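Local coordinates for protein KLLA0E08119p (Kluyveromyces lactis, PDB 3VA7) that probably catalyses the biotin- and ATP-dependent carboxylation of urea to urea-1-carboxylate, and, in the full-length enzyme, its breakdown to ammonium and carbon dioxide, at residues R154-L159 with S287-S292; H236-M241 with A299-F304; I250-R255 with L335-W340. All blocks are in the same frame, centred on the assembly; numbering follows the deposited sequence.

Contact 1 of 3, residues R154-L159 with S287-S292; sequences RAKVPL and SERLGS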
loop_
_atom_site.group_PDB
_atom_site.type_symbol
_atom_site.label_atom_id
_atom_site.label_comp_id
_atom_site.label_asym_id
_atom_site.label_seq_id
_atom_site.Cartn_x
_atom_site.Cartn_y
_atom_site.Cartn_z
ATOM N N ARG A 154 41.772 39.711 13.659
ATOM C CA ARG A 154 42.221 40.694 12.673
ATOM C C ARG A 154 41.061 41.472 12.060
ATOM O O ARG A 154 41.210 42.654 11.747
ATOM C CB ARG A 154 43.024 40.008 11.565
ATOM C CG ARG A 154 44.453 39.672 11.946
ATOM C CD ARG A 154 44.989 38.580 11.072
ATOM N NE ARG A 154 44.925 38.965 9.670
ATOM C CZ ARG A 154 44.936 38.112 8.648
ATOM N NH1 ARG A 154 45.005 36.801 8.858
ATOM N NH2 ARG A 154 44.862 38.576 7.405
ATOM N N ALA A 155 39.907 40.813 11.907
ATOM C CA ALA A 155 38.708 41.479 11.391
ATOM C C ALA A 155 37.924 42.321 12.407
ATOM O O ALA A 155 36.982 43.030 12.041
ATOM C CB ALA A 155 37.813 40.478 10.722
ATOM N N LYS A 156 38.343 42.260 13.668
ATOM C CA LYS A 156 37.761 43.053 14.760
ATOM C C LYS A 156 36.357 42.548 15.055
ATOM O O LYS A 156 35.388 43.310 15.072
ATOM C CB LYS A 156 37.760 44.563 14.472
ATOM C CG LYS A 156 39.128 45.237 14.220
ATOM C CD LYS A 156 38.910 46.674 13.638
ATOM C CE LYS A 156 40.208 47.410 13.306
ATOM N NZ LYS A 156 41.051 47.564 14.518
ATOM N N VAL A 157 36.284 41.241 15.283
ATOM C CA VAL A 157 35.044 40.537 15.514
ATOM C C VAL A 157 35.095 40.031 16.950
ATOM O O VAL A 157 35.945 39.201 17.282
ATOM C CB VAL A 157 34.871 39.342 14.504
ATOM C CG1 VAL A 157 33.686 38.447 14.871
ATOM C CG2 VAL A 157 34.751 39.839 13.093
ATOM N N PRO A 158 34.179 40.500 17.812
ATOM C CA PRO A 158 34.318 40.110 19.224
ATOM C C PRO A 158 34.287 38.600 19.400
ATOM O O PRO A 158 33.357 37.946 18.913
ATOM C CB PRO A 158 33.108 40.774 19.902
ATOM C CG PRO A 158 32.669 41.881 18.909
ATOM C CD PRO A 158 32.971 41.305 17.563
ATOM N N LEU A 159 35.304 38.041 20.050
ATOM C CA LEU A 159 35.311 36.595 20.334
ATOM C C LEU A 159 35.064 36.262 21.816
ATOM O O LEU A 159 35.113 37.164 22.671
ATOM C CB LEU A 159 36.579 35.909 19.793
ATOM C CG LEU A 159 37.731 36.695 19.163
ATOM C CD1 LEU A 159 38.337 37.749 20.116
ATOM C CD2 LEU A 159 38.792 35.720 18.698
ATOM N N SER A 287 30.770 41.153 10.232
ATOM C CA SER A 287 30.663 40.155 9.179
ATOM C C SER A 287 31.214 40.684 7.850
ATOM O O SER A 287 31.883 39.983 7.124
ATOM C CB SER A 287 29.194 39.691 9.037
ATOM O OG SER A 287 28.780 38.949 10.160
ATOM N N GLU A 288 30.952 41.934 7.540
ATOM C CA GLU A 288 31.476 42.496 6.303
ATOM C C GLU A 288 32.998 42.654 6.371
ATOM O O GLU A 288 33.673 42.550 5.342
ATOM C CB GLU A 288 30.786 43.826 5.959
ATOM C CG GLU A 288 29.262 43.779 5.990
ATOM C CD GLU A 288 28.606 44.979 5.346
ATOM O OE1 GLU A 288 27.430 44.855 4.917
ATOM O OE2 GLU A 288 29.257 46.052 5.262
ATOM N N ARG A 289 33.546 42.877 7.573
ATOM C CA ARG A 289 35.006 43.052 7.691
ATOM C C ARG A 289 35.662 41.729 7.472
ATOM O O ARG A 289 36.657 41.616 6.764
ATOM C CB ARG A 289 35.434 43.636 9.039
ATOM C CG ARG A 289 35.050 45.099 9.217
ATOM C CD ARG A 289 35.704 45.649 10.449
ATOM N NE ARG A 289 35.278 45.025 11.715
ATOM C CZ ARG A 289 34.280 45.477 12.476
ATOM N NH1 ARG A 289 33.559 46.526 12.086
ATOM N NH2 ARG A 289 33.975 44.844 13.598
ATOM N N LEU A 290 35.046 40.718 8.049
ATOM C CA LEU A 290 35.552 39.371 7.932
ATOM C C LEU A 290 35.509 38.952 6.495
ATOM O O LEU A 290 36.471 38.363 5.990
ATOM C CB LEU A 290 34.706 38.443 8.756
ATOM C CG LEU A 290 35.381 37.127 9.092
ATOM C CD1 LEU A 290 34.654 36.526 10.302
ATOM C CD2 LEU A 290 35.317 36.187 7.885
ATOM N N GLY A 291 34.405 39.259 5.818
ATOM C CA GLY A 291 34.264 38.846 4.454
ATOM C C GLY A 291 35.185 39.608 3.521
ATOM O O GLY A 291 35.718 39.023 2.561
ATOM N N SER A 292 35.319 40.914 3.774
ATOM C CA SER A 292 36.248 41.784 3.042
ATOM C C SER A 292 37.725 41.357 3.175
ATOM O O SER A 292 38.418 41.172 2.179
ATOM C CB SER A 292 36.091 43.228 3.480
ATOM O OG SER A 292 35.064 43.803 2.747
#
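R289 grips two consecutive backbone carbonyls, those of A155 and K156. NE donates to A155 O at 2.6 Å. The carbonyl meets this donor nearly end-on, and the oxygen lies in the guanidinium plane. NH2 donates to K156 O at 2.6 Å, and this bond is less regular: the donor is tilted from the carbonyl plane and the oxygen sits somewhat out of the guanidinium plane. Both oxygens lie at the edge of the guanidinium group. The bend of the arginine chain at chi3 (-64°) turns that edge to the loop, while CB and CD pass close to A155 O. K156 CB rests beside NE, but the rest of the lysine leads away from the helix.

Next to the arginine, the contact is apolar. A155 CB sits against the helix backbone, 3.8 Å from L290 CA. V157 CG2 touches L290 CD1 at 4.3 Å. L290 and V157 also reach F315 of strand 312-319, and P158 forms a backbone hydrogen bond with F315. The loop is therefore held on the sheet side as well.

The two gripped carbonyls belong to a turn of defined shape. K156 leaves helical geometry with a positive phi (69°) at the end of helix 147-154. Two bonds run back into the last helical turn, a Schellman motif. Helix 277-293 continues through both ends of 287-292, and E288 OE1 on the same helix accepts from A251 N of strand 249-261.

The guanidinium group lies near the C-terminal end of helix 147-154, whose dipole may add a little to its hold. Its two bonds carry the link: R289 ties the turn to helix 277-293, alongside the apolar contacts of A155 and V157 with L290.

Contact 2 of 3, residues H236-M241 with A299-F304; sequences HVEIQM and AGTVEF
H236 and E303 are brought together by their first torsions: the imidazole stands anti to its backbone nitrogen (chi1 177°), while E303 CG lies anti to the carbonyl carbon (chi1 -39°). Ring and carboxylate planes stand almost perpendicular, with H236 CE1 3.1 Å from E303 OE1. E238 is turned with CG between N and the carbonyl carbon, and its extended chain runs beside that of E303, pointing the same way. H236 NE2 donates to E238 OE1 at 3.1 Å. The oxygen lies in the ring plane but is met from above the carboxylate plane.

The strands are antiparallel, with V237–F304, I239–V302 and M241–G300 as hydrogen-bonded pairs. The bond from I239 N to V302 O measures 2.8 Å. M241 O takes two donors from opposite faces of its plane, G300 N and the Q240 amide NE2. That amide also donates to a water, which in turn donates to T301 OG1 at 2.9 Å. Beyond the segments, Q240 OE1 is held by R255 and T301 OG1 by Q323.

E238, Q240, T301 and E303 lie on one face of the sheet. V237, I239, V302 and F304 lie on the other, toward helix 277-293. There I239 CG1 meets the edge of the F304 ring at CE2, 3.6 Å away. The pair lies in the ATP-binding part of the biotin carboxylase region.

An alanine in place of E303 would remove the carboxylate beside the H236 ring and is likely to open a gap there, leaving K265 and Q323 without one of their weak partners.

E238 OE1 and E303 OE2 are only 3.1 Å apart. The two would repel if both were ionised. The salt bridge from R255 to E238, with weaker help from K265, probably offsets this.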
loop_
_atom_site.group_PDB
_atom_site.type_symbol
_atom_site.label_atom_id
_atom_site.label_comp_id
_atom_site.label_asym_id
_atom_site.label_seq_id
_atom_site.Cartn_x
_atom_site.Cartn_y
_atom_site.Cartn_z
ATOM N N HIS A 236 21.812 31.467 19.004
ATOM C CA HIS A 236 22.634 31.279 17.796
ATOM C C HIS A 236 22.141 32.285 16.752
ATOM O O HIS A 236 21.073 32.089 16.144
ATOM C CB HIS A 236 22.492 29.838 17.336
ATOM C CG HIS A 236 23.212 29.500 16.071
ATOM N ND1 HIS A 236 24.155 28.490 16.012
ATOM C CD2 HIS A 236 23.068 29.960 14.799
ATOM C CE1 HIS A 236 24.589 28.370 14.765
ATOM N NE2 HIS A 236 23.943 29.249 14.009
ATOM N N VAL A 237 22.865 33.395 16.590
ATOM C CA VAL A 237 22.442 34.404 15.645
ATOM C C VAL A 237 23.493 34.399 14.574
ATOM O O VAL A 237 24.682 34.478 14.879
ATOM C CB VAL A 237 22.317 35.775 16.261
ATOM C CG1 VAL A 237 21.782 36.744 15.240
ATOM C CG2 VAL A 237 21.386 35.737 17.473
ATOM N N GLU A 238 23.091 34.246 13.320
ATOM C CA GLU A 238 24.075 34.188 12.276
ATOM C C GLU A 238 23.781 35.279 11.269
ATOM O O GLU A 238 22.628 35.756 11.151
ATOM C CB GLU A 238 24.105 32.795 11.658
ATOM C CG GLU A 238 22.824 32.423 10.873
ATOM C CD GLU A 238 22.727 30.943 10.555
ATOM O OE1 GLU A 238 23.492 30.111 11.118
ATOM O OE2 GLU A 238 21.860 30.610 9.725
ATOM N N ILE A 239 24.822 35.696 10.558
ATOM C CA ILE A 239 24.673 36.706 9.544
ATOM C C ILE A 239 24.904 36.085 8.192
ATOM O O ILE A 239 25.879 35.388 7.974
ATOM C CB ILE A 239 25.630 37.898 9.765
ATOM C CG1 ILE A 239 25.326 38.621 11.082
ATOM C CG2 ILE A 239 25.525 38.923 8.578
ATOM C CD1 ILE A 239 24.263 39.707 10.923
ATOM N N GLN A 240 23.987 36.319 7.279
ATOM C CA GLN A 240 24.165 35.867 5.909
ATOM C C GLN A 240 24.909 36.950 5.172
ATOM O O GLN A 240 24.437 38.100 5.095
ATOM C CB GLN A 240 22.812 35.655 5.237
ATOM C CG GLN A 240 22.894 35.454 3.758
ATOM C CD GLN A 240 23.415 34.080 3.403
ATOM O OE1 GLN A 240 22.802 33.058 3.732
ATOM N NE2 GLN A 240 24.566 34.044 2.767
ATOM N N MET A 241 26.055 36.594 4.605
ATOM C CA MET A 241 26.863 37.577 3.940
ATOM C C MET A 241 27.142 37.177 2.501
ATOM O O MET A 241 27.157 35.992 2.149
ATOM C CB MET A 241 28.114 37.856 4.791
ATOM C CG MET A 241 29.383 38.223 4.065
ATOM S SD MET A 241 30.548 36.855 4.155
ATOM C CE MET A 241 30.978 36.879 2.417
ATOM N N ALA A 299 28.636 33.115 -1.234
ATOM C CA ALA A 299 27.817 33.218 -0.019
ATOM C C ALA A 299 28.487 32.562 1.168
ATOM O O ALA A 299 28.977 31.439 1.094
ATOM C CB ALA A 299 26.363 32.612 -0.229
ATOM N N GLY A 300 28.473 33.247 2.289
ATOM C CA GLY A 300 28.956 32.625 3.481
ATOM C C GLY A 300 28.172 33.133 4.665
ATOM O O GLY A 300 27.548 34.207 4.586
ATOM N N THR A 301 28.247 32.378 5.765
ATOM C CA THR A 301 27.578 32.748 6.994
ATOM C C THR A 301 28.513 32.842 8.173
ATOM O O THR A 301 29.346 31.943 8.442
ATOM C CB THR A 301 26.453 31.738 7.355
ATOM O OG1 THR A 301 25.526 31.645 6.248
ATOM C CG2 THR A 301 25.724 32.151 8.665
ATOM N N VAL A 302 28.341 33.938 8.897
ATOM C CA VAL A 302 29.103 34.147 10.072
ATOM C C VAL A 302 28.181 33.862 11.222
ATOM O O VAL A 302 27.241 34.610 11.450
ATOM C CB VAL A 302 29.612 35.588 10.151
ATOM C CG1 VAL A 302 30.590 35.706 11.310
ATOM C CG2 VAL A 302 30.289 36.013 8.822
ATOM N N GLU A 303 28.444 32.772 11.926
ATOM C CA GLU A 303 27.679 32.439 13.113
ATOM C C GLU A 303 28.276 33.079 14.379
ATOM O O GLU A 303 29.502 33.098 14.593
ATOM C CB GLU A 303 27.584 30.914 13.314
ATOM C CG GLU A 303 27.394 30.090 12.050
ATOM C CD GLU A 303 26.842 28.701 12.318
ATOM O OE1 GLU A 303 27.317 28.029 13.267
ATOM O OE2 GLU A 303 25.919 28.270 11.580
ATOM N N PHE A 304 27.382 33.573 15.221
ATOM C CA PHE A 304 27.724 34.087 16.532
ATOM C C PHE A 304 26.890 33.407 17.644
ATOM O O PHE A 304 25.765 32.967 17.414
ATOM C CB PHE A 304 27.401 35.564 16.588
ATOM C CG PHE A 304 28.051 36.375 15.530
ATOM C CD1 PHE A 304 29.427 36.681 15.601
ATOM C CD2 PHE A 304 27.288 36.903 14.494
ATOM C CE1 PHE A 304 30.035 37.483 14.638
ATOM C CE2 PHE A 304 27.883 37.704 13.507
ATOM C CZ PHE A 304 29.257 37.998 13.579
HETATM O O HOH W 1 25.673 31.105 3.403
#

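Contact 3 of 3, residues I250-R255 with L335-W340; sequences IAIGER and LDLVEW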
loop_
_atom_site.group_PDB
_atom_site.type_symbol
_atom_site.label_atom_id
_atom_site.label_comp_id
_atom_site.label_asym_id
_atom_site.label_seq_id
_atom_site.Cartn_x
_atom_site.Cartn_y
_atom_site.Cartn_z
ATOM N N ILE A 250 28.924 42.147 1.815
ATOM C CA ILE A 250 27.656 42.797 2.214
ATOM C C ILE A 250 26.838 41.909 3.156
ATOM O O ILE A 250 26.812 40.676 2.981
ATOM C CB ILE A 250 26.870 43.255 0.980
ATOM C CG1 ILE A 250 25.514 43.816 1.357
ATOM C CG2 ILE A 250 26.696 42.096 -0.012
ATOM C CD1 ILE A 250 24.969 44.721 0.255
ATOM N N ALA A 251 26.258 42.493 4.215
ATOM C CA ALA A 251 25.509 41.676 5.183
ATOM C C ALA A 251 24.050 41.752 4.768
ATOM O O ALA A 251 23.468 42.856 4.590
ATOM C CB ALA A 251 25.719 42.123 6.582
ATOM N N ILE A 252 23.466 40.585 4.539
ATOM C CA ILE A 252 22.166 40.545 3.901
ATOM C C ILE A 252 21.076 40.509 4.974
ATOM O O ILE A 252 20.001 41.064 4.755
ATOM C CB ILE A 252 22.122 39.403 2.832
ATOM C CG1 ILE A 252 23.153 39.749 1.734
ATOM C CG2 ILE A 252 20.731 39.183 2.276
ATOM C CD1 ILE A 252 22.794 39.361 0.292
ATOM N N GLY A 253 21.404 39.962 6.152
ATOM C CA GLY A 253 20.498 39.903 7.282
ATOM C C GLY A 253 20.966 38.875 8.305
ATOM O O GLY A 253 22.007 38.203 8.119
ATOM N N GLU A 254 20.220 38.745 9.401
ATOM C CA GLU A 254 20.565 37.773 10.428
ATOM C C GLU A 254 19.419 36.815 10.674
ATOM O O GLU A 254 18.234 37.142 10.470
ATOM C CB GLU A 254 20.959 38.451 11.756
ATOM C CG GLU A 254 19.797 38.763 12.684
ATOM C CD GLU A 254 18.924 39.893 12.164
ATOM O OE1 GLU A 254 19.230 40.483 11.086
ATOM O OE2 GLU A 254 17.929 40.209 12.852
ATOM N N ARG A 255 19.787 35.632 11.130
ATOM C CA ARG A 255 18.823 34.597 11.361
ATOM C C ARG A 255 19.156 34.085 12.725
ATOM O O ARG A 255 20.324 34.022 13.102
ATOM C CB ARG A 255 18.960 33.467 10.332
ATOM C CG ARG A 255 18.783 33.935 8.912
ATOM C CD ARG A 255 18.914 32.818 7.881
ATOM N NE ARG A 255 20.265 32.290 7.724
ATOM C CZ ARG A 255 21.014 32.438 6.632
ATOM N NH1 ARG A 255 20.559 33.100 5.554
ATOM N NH2 ARG A 255 22.235 31.900 6.602
ATOM N N LEU A 335 15.391 38.561 -2.384
ATOM C CA LEU A 335 16.574 38.217 -3.164
ATOM C C LEU A 335 16.605 36.746 -3.461
ATOM O O LEU A 335 16.207 35.939 -2.649
ATOM C CB LEU A 335 17.860 38.573 -2.416
ATOM C CG LEU A 335 18.070 40.073 -2.147
ATOM C CD1 LEU A 335 19.428 40.264 -1.492
ATOM C CD2 LEU A 335 17.912 40.926 -3.388
ATOM N N ASP A 336 17.072 36.388 -4.637
ATOM C CA ASP A 336 17.332 35.014 -4.895
ATOM C C ASP A 336 18.865 34.866 -4.706
ATOM O O ASP A 336 19.659 35.254 -5.583
ATOM C CB ASP A 336 16.847 34.662 -6.298
ATOM C CG ASP A 336 17.197 33.236 -6.721
ATOM O OD1 ASP A 336 16.586 32.781 -7.724
ATOM O OD2 ASP A 336 18.088 32.570 -6.094
ATOM N N LEU A 337 19.252 34.290 -3.562
ATOM C CA LEU A 337 20.665 34.088 -3.203
ATOM C C LEU A 337 21.477 33.202 -4.175
ATOM O O LEU A 337 22.582 33.559 -4.543
ATOM C CB LEU A 337 20.755 33.560 -1.779
ATOM C CG LEU A 337 20.246 34.552 -0.724
ATOM C CD1 LEU A 337 20.504 33.873 0.609
ATOM C CD2 LEU A 337 20.930 36.018 -0.793
ATOM N N VAL A 338 20.932 32.073 -4.612
ATOM C CA VAL A 338 21.531 31.297 -5.721
ATOM C C VAL A 338 21.789 32.165 -6.946
ATOM O O VAL A 338 22.815 32.032 -7.575
ATOM C CB VAL A 338 20.725 29.996 -6.067
ATOM C CG1 VAL A 338 21.152 29.349 -7.428
ATOM C CG2 VAL A 338 20.813 28.982 -4.925
ATOM N N GLU A 339 20.868 33.051 -7.304
ATOM C CA GLU A 339 21.069 33.884 -8.514
ATOM C C GLU A 339 22.329 34.739 -8.306
ATOM O O GLU A 339 23.230 34.737 -9.149
ATOM C CB GLU A 339 19.884 34.818 -8.770
ATOM C CG GLU A 339 20.109 35.739 -9.993
ATOM C CD GLU A 339 18.961 36.702 -10.278
ATOM O OE1 GLU A 339 19.129 37.589 -11.150
ATOM O OE2 GLU A 339 17.914 36.596 -9.621
ATOM N N TRP A 340 22.360 35.455 -7.171
ATOM C CA TRP A 340 23.512 36.206 -6.735
ATOM C C TRP A 340 24.797 35.391 -6.780
ATOM O O TRP A 340 25.749 35.793 -7.409
ATOM C CB TRP A 340 23.266 36.741 -5.350
ATOM C CG TRP A 340 22.577 38.034 -5.349
ATOM C CD1 TRP A 340 21.372 38.353 -5.965
ATOM C CD2 TRP A 340 23.041 39.240 -4.727
ATOM N NE1 TRP A 340 21.072 39.698 -5.766
ATOM C CE2 TRP A 340 22.064 40.257 -4.996
ATOM C CE3 TRP A 340 24.186 39.571 -3.970
ATOM C CZ2 TRP A 340 22.207 41.570 -4.517
ATOM C CZ3 TRP A 340 24.320 40.848 -3.478
ATOM C CH2 TRP A 340 23.348 41.842 -3.759
#
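I252 and L335 make the nearest backbone approach, yet their CA atoms are 9.3 Å apart, so strand 249-261 and the start of helix 337-345 meet through side chains alone. I252 carries most of the contact. Its CD1 methyl touches three residues. It meets L335 CD1 at 3.9 Å, the two side chains reaching toward each other tip to tip. L337 CD2 lies 4.0 Å from the same I252 CD1, but here the chains slide past in opposite directions. The third partner is the W340 ring, whose CZ3 is 4.3 Å from I252 CD1. I250 CG2 reaches that same CZ3 obliquely at 4.4 Å. L335 CD1 also lies over one face of the indole, toward its rim, so leucine and tryptophan form a joint surface for the isoleucines. In I252, CG1 stands anti to the carbonyl carbon (chi1 -64°), and chi2, at -145°, then carries CD1 to L335, L337 and W340.

The strand is irregular where I252 projects. I252 N and G253 O both bond to Q240 of the neighbouring strand, two residues opposite one, and I252 has a near-helical psi of -28°. This fits a classic beta bulge in the antiparallel sheet of the ATP-binding region.

The helix start is fixed by D336 at the N-cap. Its OD2 accepts from E339 N at 3.1 Å, met from above the carboxylate plane. The same carboxylate is bound by R45, T49 and R52 of helix 40-53, and R52 also pairs with E339. These charges join the helix to the N-terminal part of the biotin carboxylase region.

How the contacts relate
All three contacts lie in the biotin carboxylase region. Contact 2 is the middle one: its centre is about 12 Å from that of contact 1 and about 11 Å from that of contact 3. Helix 277-293 of contact 1 packs on the apolar face of contact 2, with S287 OG 3.3 Å from I239 CB. Strands 235-244 and 249-261 are sheet neighbours, and Q240 O lies 2.7 Å from I252 N. Contacts 1 and 3, about 18 Å apart between centres, meet where E288 OE1 comes within 2.7 Å of A251 N. A glycerol, probably from the crystallisation liquor, lies at A299. None of the residues lining the biotin and urea pockets comes from these segments.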